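Local coordinates for protein enoyl-CoA hydratase, EchA12_1 (Mycobacterium marinum M, PDB 3QRE) that probably hydrates the double bond of enoyl-CoA thioesters in fatty acid metabolism, at residues Y33-I43 with I66-V77. Numbering follows the deposited sequence.
Sequences YEATPGGVAII and IDRAEADPGIRV
Ala41 meets segment 66-77 with its single methyl, and the small side chains here let helix and sheet come close: its CB lies 3.7 Å from Ala69 CB, with CG2 of Ile75 on a second flank. Ile75 fills the angle between the hairpin and the end of the helix. Its chi1 of -62° sets CG1 anti to the carbonyl carbon, and chi2 of -61° turns CD1 to within 3.9 Å of Ala35 CB. Further along the strand, the side chains of Ile43 and Ile66 cross at about a right angle and touch through their CD1 atoms, while Phe125 and Leu129 also pack on Ile66. Backbone bonds secure the other end. Gly39 O accepts two hydrogen bonds, from Arg76 N at 2.8 Å and a longer one from Val77 N, and Ala41 N donates to Val77 O. The solvent side is built differently: the extended Arg68 chain crosses the Tyr33 ring, its CD above the ring centre and its guanidinium stacked on the same face, with planes 13° apart and centres 3.9 Å apart. Arg68 is the exposed partner and Tyr33 only partly so; on the inner side Tyr33 OH lies 3.6 Å from both Ala69 CA and Ile75 CG1, in van der Waals contact. The contact joins elements of a beta-alpha-beta crossover, strand 40-45, helix 56-71 and the parallel strand 77-82, with strand 31-35 as the hairpin edge beside it, in the crotonase-like fold.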
ATOM      1  N   TYR A  33     -34.331   4.784  -2.858  1.00 47.23           N
ATOM      2  CA  TYR A  33     -33.655   6.033  -3.120  1.00 46.87           C
ATOM      3  C   TYR A  33     -34.212   7.179  -2.249  1.00 48.43           C
ATOM      4  O   TYR A  33     -35.405   7.455  -2.239  1.00 49.20           O
ATOM      5  CB  TYR A  33     -33.795   6.366  -4.600  1.00 46.30           C
ATOM      6  CG  TYR A  33     -33.096   7.634  -5.019  1.00 45.22           C
ATOM      7  CD1 TYR A  33     -31.868   7.575  -5.668  1.00 42.94           C
ATOM      8  CD2 TYR A  33     -33.667   8.901  -4.779  1.00 43.55           C
ATOM      9  CE1 TYR A  33     -31.202   8.729  -6.076  1.00 42.35           C
ATOM     10  CE2 TYR A  33     -33.002  10.074  -5.176  1.00 43.86           C
ATOM     11  CZ  TYR A  33     -31.757   9.970  -5.827  1.00 43.39           C
ATOM     12  OH  TYR A  33     -31.063  11.079  -6.257  1.00 42.47           O
ATOM     13  N   GLU A  34     -33.324   7.871  -1.552  1.00 48.94           N
ATOM     14  CA  GLU A  34     -33.729   8.967  -0.689  1.00 50.57           C
ATOM     15  C   GLU A  34     -32.696  10.096  -0.714  1.00 50.07           C
ATOM     16  O   GLU A  34     -31.494   9.847  -0.639  1.00 49.49           O
ATOM     17  CB  GLU A  34     -33.941   8.442   0.731  1.00 51.06           C
ATOM     18  CG  GLU A  34     -34.164   9.502   1.791  1.00 54.47           C
ATOM     19  CD  GLU A  34     -34.189   8.921   3.205  1.00 59.00           C
ATOM     20  OE1 GLU A  34     -34.418   7.693   3.368  1.00 60.21           O
ATOM     21  OE2 GLU A  34     -33.976   9.704   4.159  1.00 62.11           O
ATOM     22  N   ALA A  35     -33.174  11.332  -0.824  1.00 50.74           N
ATOM     23  CA  ALA A  35     -32.297  12.506  -0.830  1.00 50.66           C
ATOM     24  C   ALA A  35     -32.418  13.338   0.465  1.00 51.38           C
ATOM     25  O   ALA A  35     -33.526  13.725   0.853  1.00 52.27           O
ATOM     26  CB  ALA A  35     -32.604  13.358  -2.055  1.00 50.80           C
ATOM     27  N   THR A  36     -31.296  13.612   1.134  1.00 51.01           N
ATOM     28  CA  THR A  36     -31.315  14.472   2.326  1.00 51.68           C
ATOM     29  C   THR A  36     -31.397  15.967   1.915  1.00 52.60           C
ATOM     30  O   THR A  36     -31.124  16.311   0.742  1.00 51.80           O
ATOM     31  CB  THR A  36     -30.097  14.241   3.284  1.00 51.12           C
ATOM     32  OG1 THR A  36     -28.878  14.635   2.643  1.00 50.59           O
ATOM     33  CG2 THR A  36     -30.000  12.799   3.722  1.00 50.99           C
ATOM     34  N   PRO A  37     -31.778  16.856   2.867  1.00 53.25           N
ATOM     35  CA  PRO A  37     -31.749  18.297   2.569  1.00 53.66           C
ATOM     36  C   PRO A  37     -30.344  18.753   2.168  1.00 52.60           C
ATOM     37  O   PRO A  37     -30.200  19.627   1.287  1.00 52.89           O
ATOM     38  CB  PRO A  37     -32.197  18.963   3.891  1.00 54.52           C
ATOM     39  CG  PRO A  37     -32.021  17.904   4.959  1.00 55.43           C
ATOM     40  CD  PRO A  37     -32.272  16.586   4.234  1.00 54.53           C
ATOM     41  N   GLY A  38     -29.324  18.139   2.787  1.00 51.49           N
ATOM     42  CA  GLY A  38     -27.911  18.450   2.515  1.00 48.98           C
ATOM     43  C   GLY A  38     -27.336  17.967   1.188  1.00 46.85           C
ATOM     44  O   GLY A  38     -26.153  18.184   0.920  1.00 46.47           O
ATOM     45  N   GLY A  39     -28.153  17.302   0.365  1.00 45.08           N
ATOM     46  CA  GLY A  39     -27.740  16.882  -0.981  1.00 42.63           C
ATOM     47  C   GLY A  39     -26.994  15.544  -1.061  1.00 40.54           C
ATOM     48  O   GLY A  39     -26.197  15.310  -1.982  1.00 38.97           O
ATOM     49  N   VAL A  40     -27.268  14.674  -0.093  1.00 39.66           N
ATOM     50  CA  VAL A  40     -26.811  13.288  -0.125  1.00 38.56           C
ATOM     51  C   VAL A  40     -27.915  12.364  -0.641  1.00 37.92           C
ATOM     52  O   VAL A  40     -29.003  12.340  -0.087  1.00 39.10           O
ATOM     53  CB  VAL A  40     -26.345  12.814   1.272  1.00 39.12           C
ATOM     54  CG1 VAL A  40     -25.826  11.370   1.199  1.00 37.63           C
ATOM     55  CG2 VAL A  40     -25.291  13.770   1.850  1.00 36.80           C
ATOM     56  N   ALA A  41     -27.637  11.642  -1.719  1.00 36.32           N
ATOM     57  CA  ALA A  41     -28.487  10.545  -2.175  1.00 35.76           C
ATOM     58  C   ALA A  41     -28.161   9.243  -1.418  1.00 35.43           C
ATOM     59  O   ALA A  41     -27.041   8.721  -1.505  1.00 34.68           O
ATOM     60  CB  ALA A  41     -28.315  10.334  -3.689  1.00 34.89           C
ATOM     61  N   ILE A  42     -29.143   8.720  -0.688  1.00 36.01           N
ATOM     62  CA  ILE A  42     -28.998   7.458   0.034  1.00 35.82           C
ATOM     63  C   ILE A  42     -29.613   6.327  -0.785  1.00 36.16           C
ATOM     64  O   ILE A  42     -30.818   6.335  -1.092  1.00 36.93           O
ATOM     65  CB  ILE A  42     -29.642   7.511   1.440  1.00 36.76           C
ATOM     66  CG1 ILE A  42     -29.062   8.689   2.235  1.00 37.15           C
ATOM     67  CG2 ILE A  42     -29.460   6.157   2.171  1.00 36.20           C
ATOM     68  CD1 ILE A  42     -29.743   8.938   3.579  1.00 39.34           C
ATOM     69  N   ILE A  43     -28.767   5.365  -1.145  1.00 35.46           N
ATOM     70  CA  ILE A  43     -29.149   4.252  -1.981  1.00 34.37           C
ATOM     71  C   ILE A  43     -29.049   3.004  -1.116  1.00 35.20           C
ATOM     72  O   ILE A  43     -27.989   2.705  -0.526  1.00 34.58           O
ATOM     73  CB  ILE A  43     -28.244   4.187  -3.230  1.00 34.14           C
ATOM     74  CG1 ILE A  43     -28.385   5.499  -4.026  1.00 34.45           C
ATOM     75  CG2 ILE A  43     -28.530   2.937  -4.082  1.00 29.65           C
ATOM     76  CD1 ILE A  43     -27.607   5.519  -5.350  1.00 34.00           C
ATOM     77  N   ILE A  66     -28.169   5.160  -9.062  1.00 36.01           N
ATOM     78  CA  ILE A  66     -26.916   5.890  -9.383  1.00 36.49           C
ATOM     79  C   ILE A  66     -27.081   6.921 -10.505  1.00 37.49           C
ATOM     80  O   ILE A  66     -26.669   8.073 -10.354  1.00 37.68           O
ATOM     81  CB  ILE A  66     -25.741   4.937  -9.766  1.00 35.66           C
ATOM     82  CG1 ILE A  66     -25.255   4.121  -8.562  1.00 35.74           C
ATOM     83  CG2 ILE A  66     -24.586   5.711 -10.406  1.00 36.05           C
ATOM     84  CD1 ILE A  66     -24.624   4.914  -7.427  1.00 35.80           C
ATOM     85  N   ASP A  67     -27.676   6.511 -11.625  1.00 39.04           N
ATOM     86  CA  ASP A  67     -27.947   7.433 -12.737  1.00 40.23           C
ATOM     87  C   ASP A  67     -28.730   8.644 -12.273  1.00 40.72           C
ATOM     88  O   ASP A  67     -28.404   9.775 -12.639  1.00 41.35           O
ATOM     89  CB  ASP A  67     -28.663   6.738 -13.900  1.00 40.73           C
ATOM     90  CG  ASP A  67     -27.741   5.776 -14.664  1.00 41.96           C
ATOM     91  OD1 ASP A  67     -26.539   5.682 -14.292  1.00 40.75           O
ATOM     92  OD2 ASP A  67     -28.214   5.122 -15.630  1.00 39.83           O
ATOM     93  N   ARG A  68     -29.730   8.413 -11.435  1.00 41.02           N
ATOM     94  CA  ARG A  68     -30.568   9.503 -10.933  1.00 41.94           C
ATOM     95  C   ARG A  68     -29.801  10.495 -10.042  1.00 40.63           C
ATOM     96  O   ARG A  68     -29.890  11.710 -10.239  1.00 41.55           O
ATOM     97  CB  ARG A  68     -31.810   8.934 -10.232  1.00 42.53           C
ATOM     98  CG  ARG A  68     -32.713   9.980  -9.621  1.00 44.91           C
ATOM     99  CD  ARG A  68     -33.867   9.305  -8.898  1.00 49.17           C
ATOM    100  NE  ARG A  68     -34.678  10.253  -8.131  1.00 53.47           N
ATOM    101  CZ  ARG A  68     -35.701   9.897  -7.350  1.00 55.28           C
ATOM    102  NH1 ARG A  68     -36.027   8.608  -7.222  1.00 54.68           N
ATOM    103  NH2 ARG A  68     -36.392  10.821  -6.693  1.00 53.78           N
ATOM    104  N   ALA A  69     -29.049   9.984  -9.071  1.00 39.20           N
ATOM    105  CA  ALA A  69     -28.144  10.826  -8.268  1.00 37.77           C
ATOM    106  C   ALA A  69     -27.149  11.599  -9.143  1.00 37.49           C
ATOM    107  O   ALA A  69     -26.945  12.797  -8.954  1.00 37.23           O
ATOM    108  CB  ALA A  69     -27.412   9.978  -7.270  1.00 36.60           C
ATOM    109  N   GLU A  70     -26.525  10.889 -10.088  1.00 37.74           N
ATOM    110  CA  GLU A  70     -25.538  11.452 -11.002  1.00 38.49           C
ATOM    111  C   GLU A  70     -26.122  12.580 -11.857  1.00 39.94           C
ATOM    112  O   GLU A  70     -25.466  13.611 -12.037  1.00 40.36           O
ATOM    113  CB  GLU A  70     -24.892  10.337 -11.851  1.00 38.17           C
ATOM    114  CG  GLU A  70     -23.720  10.744 -12.726  1.00 37.13           C
ATOM    115  CD  GLU A  70     -22.404  11.056 -11.966  1.00 36.29           C
ATOM    116  OE1 GLU A  70     -22.385  11.103 -10.710  1.00 31.44           O
ATOM    117  OE2 GLU A  70     -21.378  11.257 -12.669  1.00 34.71           O
ATOM    118  N   ALA A  71     -27.369  12.423 -12.312  1.00 40.87           N
ATOM    119  CA  ALA A  71     -28.026  13.430 -13.169  1.00 42.31           C
ATOM    120  C   ALA A  71     -28.630  14.629 -12.430  1.00 43.12           C
ATOM    121  O   ALA A  71     -28.870  15.673 -13.043  1.00 44.39           O
ATOM    122  CB  ALA A  71     -29.090  12.773 -14.070  1.00 42.87           C
ATOM    123  N   ASP A  72     -28.870  14.489 -11.127  1.00 42.93           N
ATOM    124  CA  ASP A  72     -29.518  15.533 -10.337  1.00 43.55           C
ATOM    125  C   ASP A  72     -28.485  16.519  -9.790  1.00 43.56           C
ATOM    126  O   ASP A  72     -27.737  16.158  -8.882  1.00 43.72           O
ATOM    127  CB  ASP A  72     -30.293  14.899  -9.179  1.00 43.39           C
ATOM    128  CG  ASP A  72     -31.149  15.901  -8.403  1.00 45.78           C
ATOM    129  OD1 ASP A  72     -30.982  17.138  -8.549  1.00 47.93           O
ATOM    130  OD2 ASP A  72     -32.002  15.434  -7.611  1.00 48.75           O
ATOM    131  N   PRO A  73     -28.470  17.777 -10.305  1.00 43.74           N
ATOM    132  CA  PRO A  73     -27.488  18.764  -9.840  1.00 43.11           C
ATOM    133  C   PRO A  73     -27.679  19.189  -8.375  1.00 42.51           C
ATOM    134  O   PRO A  73     -26.775  19.791  -7.783  1.00 41.65           O
ATOM    135  CB  PRO A  73     -27.653  19.944 -10.813  1.00 43.97           C
ATOM    136  CG  PRO A  73     -28.993  19.788 -11.428  1.00 44.97           C
ATOM    137  CD  PRO A  73     -29.392  18.337 -11.319  1.00 44.97           C
ATOM    138  N   GLY A  74     -28.821  18.840  -7.791  1.00 42.23           N
ATOM    139  CA  GLY A  74     -29.022  19.024  -6.356  1.00 41.75           C
ATOM    140  C   GLY A  74     -28.289  17.986  -5.513  1.00 41.10           C
ATOM    141  O   GLY A  74     -28.089  18.198  -4.314  1.00 41.16           O
ATOM    142  N   ILE A  75     -27.892  16.860  -6.130  1.00 39.56           N
ATOM    143  CA  ILE A  75     -27.159  15.800  -5.425  1.00 38.03           C
ATOM    144  C   ILE A  75     -25.647  16.015  -5.520  1.00 37.56           C
ATOM    145  O   ILE A  75     -25.076  16.106  -6.612  1.00 37.12           O
ATOM    146  CB  ILE A  75     -27.505  14.371  -5.937  1.00 37.91           C
ATOM    147  CG1 ILE A  75     -28.995  14.034  -5.711  1.00 38.48           C
ATOM    148  CG2 ILE A  75     -26.585  13.304  -5.271  1.00 35.48           C
ATOM    149  CD1 ILE A  75     -29.462  14.041  -4.213  1.00 35.60           C
ATOM    150  N   ARG A  76     -25.018  16.091  -4.356  1.00 37.32           N
ATOM    151  CA  ARG A  76     -23.581  16.285  -4.241  1.00 37.42           C
ATOM    152  C   ARG A  76     -22.819  14.986  -3.960  1.00 36.81           C
ATOM    153  O   ARG A  76     -21.743  14.761  -4.520  1.00 37.01           O
ATOM    154  CB  ARG A  76     -23.289  17.294  -3.137  1.00 37.86           C
ATOM    155  CG  ARG A  76     -23.972  18.668  -3.343  1.00 39.66           C
ATOM    156  CD  ARG A  76     -23.322  19.384  -4.497  1.00 42.03           C
ATOM    157  NE  ARG A  76     -21.902  19.011  -4.565  1.00 43.43           N
ATOM    158  CZ  ARG A  76     -20.930  19.543  -3.816  1.00 44.44           C
ATOM    159  NH1 ARG A  76     -21.203  20.508  -2.934  1.00 44.25           N
ATOM    160  NH2 ARG A  76     -19.676  19.105  -3.952  1.00 43.75           N
ATOM    161  N   VAL A  77     -23.360  14.149  -3.079  1.00 35.94           N
ATOM    162  CA  VAL A  77     -22.671  12.933  -2.655  1.00 34.68           C
ATOM    163  C   VAL A  77     -23.677  11.780  -2.560  1.00 34.44           C
ATOM    164  O   VAL A  77     -24.875  11.998  -2.263  1.00 33.99           O
ATOM    165  CB  VAL A  77     -21.950  13.128  -1.301  1.00 34.56           C
ATOM    166  CG1 VAL A  77     -21.076  11.920  -0.961  1.00 34.29           C
ATOM    167  CG2 VAL A  77     -21.093  14.377  -1.317  1.00 34.39           C
TER